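Local atomic coordinates of anti-H(O) lectin 1 (Ulex europaeus, PDB entry 1JXN), a protein that binds L-fucose as a legume lectin, with a calcium and a manganese ion supporting the carbohydrate site. Residues S71-M76 with V167-I172; L4-K9 with W231-T236; P141-D146 with I194-I199. One frame throughout, in Å; residues are numbered along the deposited sequence.

Contact 1 (S71-M76 with V167-I172); sequences SFSFFM and VANVEI
Strands 71-76 and 168-172 run antiparallel, their axes 4.7 Å apart at the nearest point, with Phe72 facing Val170 and Phe74 facing Ala168 as hydrogen-bonded pairs. Val170 N gives a nearly straight bond to Phe72 O at 2.8 Å, and Ala168 N an equally straight one to Phe74 O at 2.9 Å; the return bonds, from Phe72 N to Val170 O and from Phe74 N to Ala168 O, are more bent. Ser73 pairs with Asn169 between them, and its CA comes 3.0 Å from Ala168 O in a C-H...O contact. Both strands belong to the back sheet of the legume lectin sandwich, and the face carrying Phe72, Phe74, Ala168 and Val170 looks into the core, where Phe214 and Phe126 of the other sheet meet the two phenylalanines edge-to-face. Val170 lies alongside Phe72 and covers one face of its ring, CB standing 3.8 Å from the centroid in a CH-pi contact, while Ile172 CD1 touches the rim near its plane, 3.6 Å from Phe72 CE2. The chi1 of Phe74, 69°, leans its ring toward the partner strand, with Ala168 CB over one face and Val170 CG2 at the edge, 3.4 Å from Phe74 CE2. Val170 is shared, CG1 against Phe72 and CG2 against Phe74. On the other face Asn169 reaches to Ser73, ND2 2.6 Å from OG, and Val167 CG1 packs on Ser73 CB.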
loop_
_atom_site.group_PDB
_atom_site.type_symbol
_atom_site.label_atom_id
_atom_site.label_comp_id
_atom_site.label_asym_id
_atom_site.label_seq_id
_atom_site.Cartn_x
_atom_site.Cartn_y
_atom_site.Cartn_z
ATOM N N SER A 71 4.779 9.666 11.232
ATOM C CA SER A 71 4.670 9.895 12.653
ATOM C C SER A 71 4.096 8.678 13.332
ATOM O O SER A 71 3.284 7.953 12.752
ATOM C CB SER A 71 3.812 11.117 12.934
ATOM O OG SER A 71 2.712 11.193 12.052
ATOM N N PHE A 72 4.554 8.440 14.550
ATOM C CA PHE A 72 4.091 7.311 15.321
ATOM C C PHE A 72 4.406 7.517 16.784
ATOM O O PHE A 72 5.359 8.217 17.129
ATOM C CB PHE A 72 4.761 6.023 14.829
ATOM C CG PHE A 72 6.277 6.052 14.884
ATOM C CD1 PHE A 72 6.968 5.368 15.890
ATOM C CD2 PHE A 72 7.014 6.740 13.912
ATOM C CE1 PHE A 72 8.363 5.371 15.923
ATOM C CE2 PHE A 72 8.408 6.745 13.938
ATOM C CZ PHE A 72 9.083 6.060 14.942
ATOM N N SER A 73 3.599 6.918 17.650
ATOM C CA SER A 73 3.833 7.011 19.084
ATOM C C SER A 73 4.196 5.611 19.523
ATOM O O SER A 73 3.582 4.666 19.052
ATOM C CB SER A 73 2.563 7.426 19.813
ATOM O OG SER A 73 2.046 8.631 19.297
ATOM N N PHE A 74 5.208 5.462 20.370
ATOM C CA PHE A 74 5.578 4.138 20.857
ATOM C C PHE A 74 5.879 4.256 22.338
ATOM O O PHE A 74 5.980 5.366 22.863
ATOM C CB PHE A 74 6.801 3.590 20.114
ATOM C CG PHE A 74 8.088 4.313 20.426
ATOM C CD1 PHE A 74 8.900 3.900 21.489
ATOM C CD2 PHE A 74 8.489 5.418 19.671
ATOM C CE1 PHE A 74 10.090 4.580 21.793
ATOM C CE2 PHE A 74 9.679 6.101 19.964
ATOM C CZ PHE A 74 10.478 5.684 21.029
ATOM N N PHE A 75 5.942 3.128 23.026
ATOM C CA PHE A 75 6.281 3.125 24.444
ATOM C C PHE A 75 7.094 1.859 24.651
ATOM O O PHE A 75 7.149 1.014 23.759
ATOM C CB PHE A 75 5.044 3.229 25.388
ATOM C CG PHE A 75 4.106 2.035 25.344
ATOM C CD1 PHE A 75 3.040 1.998 24.432
ATOM C CD2 PHE A 75 4.286 0.949 26.211
ATOM C CE1 PHE A 75 2.168 0.901 24.384
ATOM C CE2 PHE A 75 3.425 -0.152 26.176
ATOM C CZ PHE A 75 2.358 -0.181 25.259
ATOM N N MET A 76 7.798 1.765 25.771
ATOM C CA MET A 76 8.629 0.600 26.042
ATOM C C MET A 76 8.295 0.102 27.423
ATOM O O MET A 76 7.833 0.853 28.259
ATOM C CB MET A 76 10.114 0.968 25.992
ATOM C CG MET A 76 10.535 1.840 24.815
ATOM S SD MET A 76 12.295 2.185 24.873
ATOM C CE MET A 76 12.368 3.447 26.108
ATOM N N VAL A 167 4.620 7.586 26.994
ATOM C CA VAL A 167 4.512 7.439 25.547
ATOM C C VAL A 167 5.326 8.537 24.842
ATOM O O VAL A 167 5.395 9.688 25.301
ATOM C CB VAL A 167 3.037 7.478 25.080
ATOM C CG1 VAL A 167 2.956 7.499 23.552
ATOM C CG2 VAL A 167 2.302 6.278 25.631
ATOM N N ALA A 168 5.986 8.158 23.758
ATOM C CA ALA A 168 6.786 9.101 23.000
ATOM C C ALA A 168 6.245 9.242 21.576
ATOM O O ALA A 168 5.880 8.252 20.937
ATOM C CB ALA A 168 8.240 8.651 22.988
ATOM N N ASN A 169 6.159 10.483 21.109
ATOM C CA ASN A 169 5.691 10.784 19.762
ATOM C C ASN A 169 6.880 11.100 18.874
ATOM O O ASN A 169 7.655 12.018 19.151
ATOM C CB ASN A 169 4.774 12.005 19.748
ATOM C CG ASN A 169 3.538 11.814 20.575
ATOM O OD1 ASN A 169 2.980 12.775 21.091
ATOM N ND2 ASN A 169 3.103 10.575 20.722
ATOM N N VAL A 170 6.998 10.377 17.783
ATOM C CA VAL A 170 8.083 10.594 16.865
ATOM C C VAL A 170 7.559 11.128 15.540
ATOM O O VAL A 170 6.448 10.807 15.121
ATOM C CB VAL A 170 8.844 9.288 16.632
ATOM C CG1 VAL A 170 9.934 9.484 15.581
ATOM C CG2 VAL A 170 9.414 8.796 17.953
ATOM N N GLU A 171 8.331 12.001 14.917
ATOM C CA GLU A 171 7.959 12.533 13.617
ATOM C C GLU A 171 9.233 12.709 12.816
ATOM O O GLU A 171 10.177 13.391 13.246
ATOM C CB GLU A 171 7.234 13.870 13.711
ATOM C CG GLU A 171 6.760 14.358 12.331
ATOM C CD GLU A 171 6.227 15.778 12.339
ATOM O OE1 GLU A 171 6.037 16.343 11.242
ATOM O OE2 GLU A 171 5.995 16.340 13.436
ATOM N N ILE A 172 9.235 12.119 11.632
ATOM C CA ILE A 172 10.388 12.161 10.757
ATOM C C ILE A 172 9.947 12.832 9.478
ATOM O O ILE A 172 8.839 12.598 8.993
ATOM C CB ILE A 172 10.878 10.720 10.459
ATOM C CG1 ILE A 172 11.290 10.038 11.761
ATOM C CG2 ILE A 172 12.031 10.718 9.463
ATOM C CD1 ILE A 172 10.658 8.669 11.955
#

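Contact 2 (L4-K9 with W231-T236); sequences LSFKFK and WYFTST. Unlike the reference sequence in segment 231-236: Thr236 (reference Asn).
Phe6, on strand 4-8, turns the edge of its ring to the face of Trp231 on the antiparallel strand 231-236, takes Phe233 CB over one of its own faces, and forms an aromatic cluster with both. Its CB and CG rise on the sheet face shared with Trp231 and Phe233, and a chi1 of 53°, CG between the backbone N and the carbonyl carbon, leans the ring across toward the neighbouring strand. The partners there are met by CE1, CE2 and CZ. CE1 stands over the centre of the six-membered ring of Trp231, 3.9 Å from CD2, in a T-shaped pair whose planes meet at 89°. CE2, on the other side, comes 3.7 Å from Phe233 CD2. The tip, CZ, touches both neighbours: it is 3.6 Å from Phe233 CB and 3.9 Å from Trp231 CZ2. The rings of Phe6 and Phe233 are nearly parallel but slid apart, with little overlap. Backbone bonds close both ends of the ladder, Phe8 N to Trp231 O at 2.8 Å and Ser235 N to Leu4 O at 2.7 Å, whereas the bond from Phe233 N to Phe6 O is weak. On the opposite face Lys7 CD rests near Tyr232 CD1. Strand 4-8 also pairs antiparallel with a strand of the second subunit, continuing the back sheet across the dimer, and Ser5 OG bonds to Ser5 OG of that subunit. The aromatic side is therefore held by dispersion and edge-to-face contacts, while the N-H of the buried Trp231 indole is paid for by Thr70 OG1.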
loop_
_atom_site.group_PDB
_atom_site.type_symbol
_atom_site.label_atom_id
_atom_site.label_comp_id
_atom_site.label_asym_id
_atom_site.label_seq_id
_atom_site.Cartn_x
_atom_site.Cartn_y
_atom_site.Cartn_z
ATOM N N LEU A 4 1.596 8.551 -1.596
ATOM C CA LEU A 4 1.130 7.441 -0.789
ATOM C C LEU A 4 0.951 7.957 0.619
ATOM O O LEU A 4 1.626 8.899 1.039
ATOM C CB LEU A 4 2.144 6.296 -0.799
ATOM C CG LEU A 4 1.692 4.853 -0.525
ATOM C CD1 LEU A 4 2.681 4.202 0.394
ATOM C CD2 LEU A 4 0.308 4.752 0.089
ATOM N N SER A 5 -0.041 7.417 1.303
ATOM C CA SER A 5 -0.310 7.795 2.670
ATOM C C SER A 5 -1.252 6.780 3.259
ATOM O O SER A 5 -2.158 6.279 2.596
ATOM C CB SER A 5 -0.896 9.209 2.751
ATOM O OG SER A 5 -1.814 9.462 1.703
ATOM N N PHE A 6 -0.982 6.420 4.493
ATOM C CA PHE A 6 -1.804 5.461 5.183
ATOM C C PHE A 6 -1.671 5.763 6.654
ATOM O O PHE A 6 -0.594 6.141 7.139
ATOM C CB PHE A 6 -1.343 4.037 4.872
ATOM C CG PHE A 6 0.129 3.791 5.125
ATOM C CD1 PHE A 6 0.610 3.559 6.420
ATOM C CD2 PHE A 6 1.035 3.766 4.068
ATOM C CE1 PHE A 6 1.949 3.305 6.646
ATOM C CE2 PHE A 6 2.387 3.508 4.298
ATOM C CZ PHE A 6 2.837 3.278 5.592
ATOM N N LYS A 7 -2.767 5.629 7.372
ATOM C CA LYS A 7 -2.726 5.904 8.780
ATOM C C LYS A 7 -3.313 4.735 9.493
ATOM O O LYS A 7 -4.319 4.195 9.061
ATOM C CB LYS A 7 -3.529 7.160 9.112
ATOM C CG LYS A 7 -3.559 7.449 10.596
ATOM C CD LYS A 7 -3.631 8.928 10.885
ATOM C CE LYS A 7 -5.038 9.455 10.772
ATOM N NZ LYS A 7 -5.048 10.930 10.946
ATOM N N PHE A 8 -2.628 4.299 10.539
ATOM C CA PHE A 8 -3.084 3.207 11.379
ATOM C C PHE A 8 -3.335 3.884 12.727
ATOM O O PHE A 8 -2.421 4.458 13.316
ATOM C CB PHE A 8 -2.001 2.145 11.579
ATOM C CG PHE A 8 -1.678 1.319 10.360
ATOM C CD1 PHE A 8 -2.083 -0.013 10.286
ATOM C CD2 PHE A 8 -0.869 1.829 9.345
ATOM C CE1 PHE A 8 -1.676 -0.821 9.233
ATOM C CE2 PHE A 8 -0.456 1.031 8.286
ATOM C CZ PHE A 8 -0.855 -0.295 8.227
ATOM N N LYS A 9 -4.585 3.895 13.170
ATOM C CA LYS A 9 -4.925 4.489 14.459
ATOM C C LYS A 9 -4.815 3.415 15.531
ATOM O O LYS A 9 -4.541 3.689 16.699
ATOM C CB LYS A 9 -6.362 5.004 14.433
ATOM C CG LYS A 9 -6.669 5.983 13.312
ATOM C CD LYS A 9 -7.462 7.132 13.873
ATOM C CE LYS A 9 -8.682 7.465 13.044
ATOM N NZ LYS A 9 -9.690 6.355 12.994
ATOM N N TRP A 231 0.551 4.857 13.576
ATOM C CA TRP A 231 1.505 5.183 12.520
ATOM C C TRP A 231 0.865 5.989 11.401
ATOM O O TRP A 231 -0.296 5.783 11.038
ATOM C CB TRP A 231 2.102 3.889 11.950
ATOM C CG TRP A 231 3.193 4.053 10.901
ATOM C CD1 TRP A 231 3.893 5.193 10.600
ATOM C CD2 TRP A 231 3.746 3.010 10.075
ATOM N NE1 TRP A 231 4.849 4.922 9.652
ATOM C CE2 TRP A 231 4.786 3.594 9.312
ATOM C CE3 TRP A 231 3.472 1.641 9.913
ATOM C CZ2 TRP A 231 5.548 2.856 8.400
ATOM C CZ3 TRP A 231 4.227 0.907 9.014
ATOM C CH2 TRP A 231 5.255 1.516 8.267
ATOM N N TYR A 232 1.642 6.916 10.863
ATOM C CA TYR A 232 1.202 7.771 9.780
ATOM C C TYR A 232 2.360 7.863 8.817
ATOM O O TYR A 232 3.515 7.753 9.214
ATOM C CB TYR A 232 0.849 9.152 10.306
ATOM C CG TYR A 232 0.589 10.162 9.217
ATOM C CD1 TYR A 232 -0.630 10.193 8.546
ATOM C CD2 TYR A 232 1.565 11.091 8.857
ATOM C CE1 TYR A 232 -0.869 11.121 7.541
ATOM C CE2 TYR A 232 1.342 12.018 7.859
ATOM C CZ TYR A 232 0.124 12.030 7.206
ATOM O OH TYR A 232 -0.105 12.946 6.208
ATOM N N PHE A 233 2.048 8.047 7.542
ATOM C CA PHE A 233 3.068 8.135 6.517
ATOM C C PHE A 233 2.474 8.753 5.276
ATOM O O PHE A 233 1.302 8.538 4.962
ATOM C CB PHE A 233 3.586 6.739 6.186
ATOM C CG PHE A 233 4.725 6.724 5.199
ATOM C CD1 PHE A 233 6.042 6.868 5.628
ATOM C CD2 PHE A 233 4.477 6.552 3.838
ATOM C CE1 PHE A 233 7.084 6.838 4.719
ATOM C CE2 PHE A 233 5.512 6.520 2.935
ATOM C CZ PHE A 233 6.817 6.665 3.368
ATOM N N THR A 234 3.291 9.516 4.564
ATOM C CA THR A 234 2.863 10.173 3.337
ATOM C C THR A 234 4.082 10.472 2.460
ATOM O O THR A 234 4.979 11.229 2.851
ATOM C CB THR A 234 2.094 11.476 3.647
ATOM O OG1 THR A 234 1.018 11.188 4.538
ATOM C CG2 THR A 234 1.494 12.065 2.396
ATOM N N SER A 235 4.134 9.823 1.303
ATOM C CA SER A 235 5.213 10.002 0.343
ATOM C C SER A 235 4.679 10.868 -0.759
ATOM O O SER A 235 3.470 10.994 -0.912
ATOM C CB SER A 235 5.599 8.666 -0.271
ATOM O OG SER A 235 6.190 7.822 0.679
ATOM N N THR A 236 5.571 11.444 -1.551
ATOM C CA THR A 236 5.136 12.271 -2.655
ATOM C C THR A 236 6.295 12.792 -3.485
ATOM O O THR A 236 7.210 13.456 -2.988
ATOM C CB THR A 236 4.266 13.434 -2.188
ATOM O OG1 THR A 236 3.759 14.114 -3.333
ATOM C CG2 THR A 236 5.063 14.402 -1.327
#

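Contact 3 (P141-D146 with I194-I199); sequences PHIGID and ISVTSI
Ile143 and Ile194 reach toward each other tip to tip, CD1 of Ile143 meeting CG2 of Ile194 at 3.6 Å. The two strands lie in different sheets of the legume lectin sandwich, 142-146 in the front sheet and 194-199 in the back one. They run close to parallel, at 18°, with axes 7.1 Å apart; no backbone hydrogen bond crosses, and side chains do most of the bridging. Val196 is the central bump: its CG1 enters the hollow between Ile143 and Ile145, 3.5 Å from CG2 of the first and 4.1 Å from CG1 of the second. The floor of that hollow is Gly144, whose CA lies 4.5 Å from the same methyl. A chi1 of 61° holds CG1 of Val196 between its backbone N and carbonyl carbon, directed at this gap. Ile145 returns the fit, pushing CD1 past Val196 toward the back strand, where it presses tightly on Ser198 CB at 3.4 Å and lies near the carbonyl oxygen of Thr197. That oxygen accepts a hydrogen bond from Asn154 ND2. The two sheets are thus held here by the fit of aliphatic branches, behind a strand whose His142 is probably a manganese ligand, as in related lectins.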
loop_
_atom_site.group_PDB
_atom_site.type_symbol
_atom_site.label_atom_id
_atom_site.label_comp_id
_atom_site.label_asym_id
_atom_site.label_seq_id
_atom_site.Cartn_x
_atom_site.Cartn_y
_atom_site.Cartn_z
ATOM N N PRO A 141 22.200 6.409 26.208
ATOM C CA PRO A 141 21.071 6.105 25.322
ATOM C C PRO A 141 20.900 7.309 24.381
ATOM O O PRO A 141 21.119 8.459 24.794
ATOM C CB PRO A 141 19.896 5.953 26.307
ATOM C CG PRO A 141 20.342 6.700 27.544
ATOM C CD PRO A 141 21.794 6.349 27.624
ATOM N N HIS A 142 20.526 7.064 23.128
ATOM C CA HIS A 142 20.397 8.154 22.176
ATOM C C HIS A 142 19.528 7.824 20.965
ATOM O O HIS A 142 18.993 6.707 20.826
ATOM C CB HIS A 142 21.799 8.529 21.673
ATOM C CG HIS A 142 22.481 7.403 20.969
ATOM N ND1 HIS A 142 22.769 6.194 21.555
ATOM C CD2 HIS A 142 22.825 7.273 19.662
ATOM C CE1 HIS A 142 23.248 5.373 20.616
ATOM N NE2 HIS A 142 23.302 5.983 19.449
ATOM N N ILE A 143 19.445 8.813 20.073
ATOM C CA ILE A 143 18.700 8.735 18.824
ATOM C C ILE A 143 19.705 9.004 17.699
ATOM O O ILE A 143 20.560 9.867 17.831
ATOM C CB ILE A 143 17.573 9.779 18.829
ATOM C CG1 ILE A 143 16.464 9.298 19.763
ATOM C CG2 ILE A 143 17.067 10.065 17.412
ATOM C CD1 ILE A 143 15.412 10.330 20.033
ATOM N N GLY A 144 19.640 8.249 16.615
ATOM C CA GLY A 144 20.577 8.472 15.538
ATOM C C GLY A 144 20.068 8.099 14.157
ATOM O O GLY A 144 19.054 7.417 14.006
ATOM N N ILE A 145 20.767 8.590 13.140
ATOM C CA ILE A 145 20.437 8.303 11.758
ATOM C C ILE A 145 21.489 7.318 11.253
ATOM O O ILE A 145 22.682 7.627 11.253
ATOM C CB ILE A 145 20.437 9.597 10.946
ATOM C CG1 ILE A 145 19.213 10.433 11.341
ATOM C CG2 ILE A 145 20.491 9.288 9.464
ATOM C CD1 ILE A 145 19.213 11.865 10.838
ATOM N N ASP A 146 21.049 6.111 10.896
ATOM C CA ASP A 146 21.941 5.057 10.421
ATOM C C ASP A 146 21.936 4.945 8.907
ATOM O O ASP A 146 20.907 4.648 8.313
ATOM C CB ASP A 146 21.523 3.698 10.982
ATOM C CG ASP A 146 21.519 3.642 12.504
ATOM O OD1 ASP A 146 21.711 4.677 13.170
ATOM O OD2 ASP A 146 21.297 2.526 13.025
ATOM N N ILE A 194 13.620 16.309 21.544
ATOM C CA ILE A 194 14.986 16.031 21.140
ATOM C C ILE A 194 14.877 15.762 19.634
ATOM O O ILE A 194 13.828 15.317 19.156
ATOM C CB ILE A 194 15.532 14.777 21.874
ATOM C CG1 ILE A 194 16.997 14.528 21.521
ATOM C CG2 ILE A 194 14.727 13.560 21.508
ATOM C CD1 ILE A 194 17.511 13.124 21.922
ATOM N N SER A 195 15.911 16.089 18.872
ATOM C CA SER A 195 15.862 15.841 17.444
ATOM C C SER A 195 17.250 15.710 16.871
ATOM O O SER A 195 18.187 16.323 17.360
ATOM C CB SER A 195 15.128 16.970 16.724
ATOM O OG SER A 195 15.983 18.081 16.521
ATOM N N VAL A 196 17.363 14.889 15.836
ATOM C CA VAL A 196 18.610 14.667 15.134
ATOM C C VAL A 196 18.324 14.924 13.658
ATOM O O VAL A 196 17.368 14.397 13.103
ATOM C CB VAL A 196 19.138 13.231 15.361
ATOM C CG1 VAL A 196 18.159 12.199 14.849
ATOM C CG2 VAL A 196 20.495 13.057 14.704
ATOM N N THR A 197 19.120 15.798 13.055
ATOM C CA THR A 197 18.989 16.162 11.653
ATOM C C THR A 197 20.160 15.578 10.873
ATOM O O THR A 197 21.100 15.072 11.468
ATOM C CB THR A 197 18.995 17.684 11.530
ATOM O OG1 THR A 197 17.851 18.200 12.223
ATOM C CG2 THR A 197 18.956 18.131 10.082
ATOM N N SER A 198 20.067 15.557 9.551
ATOM C CA SER A 198 21.165 15.053 8.735
ATOM C C SER A 198 20.864 15.212 7.268
ATOM O O SER A 198 19.716 15.277 6.877
ATOM C CB SER A 198 21.459 13.589 9.038
ATOM O OG SER A 198 22.743 13.223 8.565
ATOM N N ILE A 199 21.900 15.327 6.450
ATOM C CA ILE A 199 21.686 15.463 5.015
ATOM C C ILE A 199 22.225 14.219 4.317
ATOM O O ILE A 199 23.435 14.005 4.261
ATOM C CB ILE A 199 22.323 16.751 4.447
ATOM C CG1 ILE A 199 21.635 17.997 5.020
ATOM C CG2 ILE A 199 22.196 16.782 2.932
ATOM C CD1 ILE A 199 22.048 18.370 6.433
#

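Contacts 1 and 2 share one sheet: strands 67-78 and 224-236 are neighbours, and Ser71 O lies 2.7 Å from Tyr232 N, a probable hydrogen bond. Their centres are 14 Å apart. Contact 3 reaches the same sheet through strand 192-199, which strand 180-187 separates from strand 168-175 of contact 1; these two contacts do not touch, their nearest atoms being about 7 Å apart. Contact 3 also crosses to the front sheet and lies nearest the metals, with the Gly144 position about 6 Å from the bound manganese and about 10 Å from the calcium. In contact 1 the side chain of Phe74 is about 13 Å from manganese. Contact 2, away from the metal sites, lies at the subunit interface.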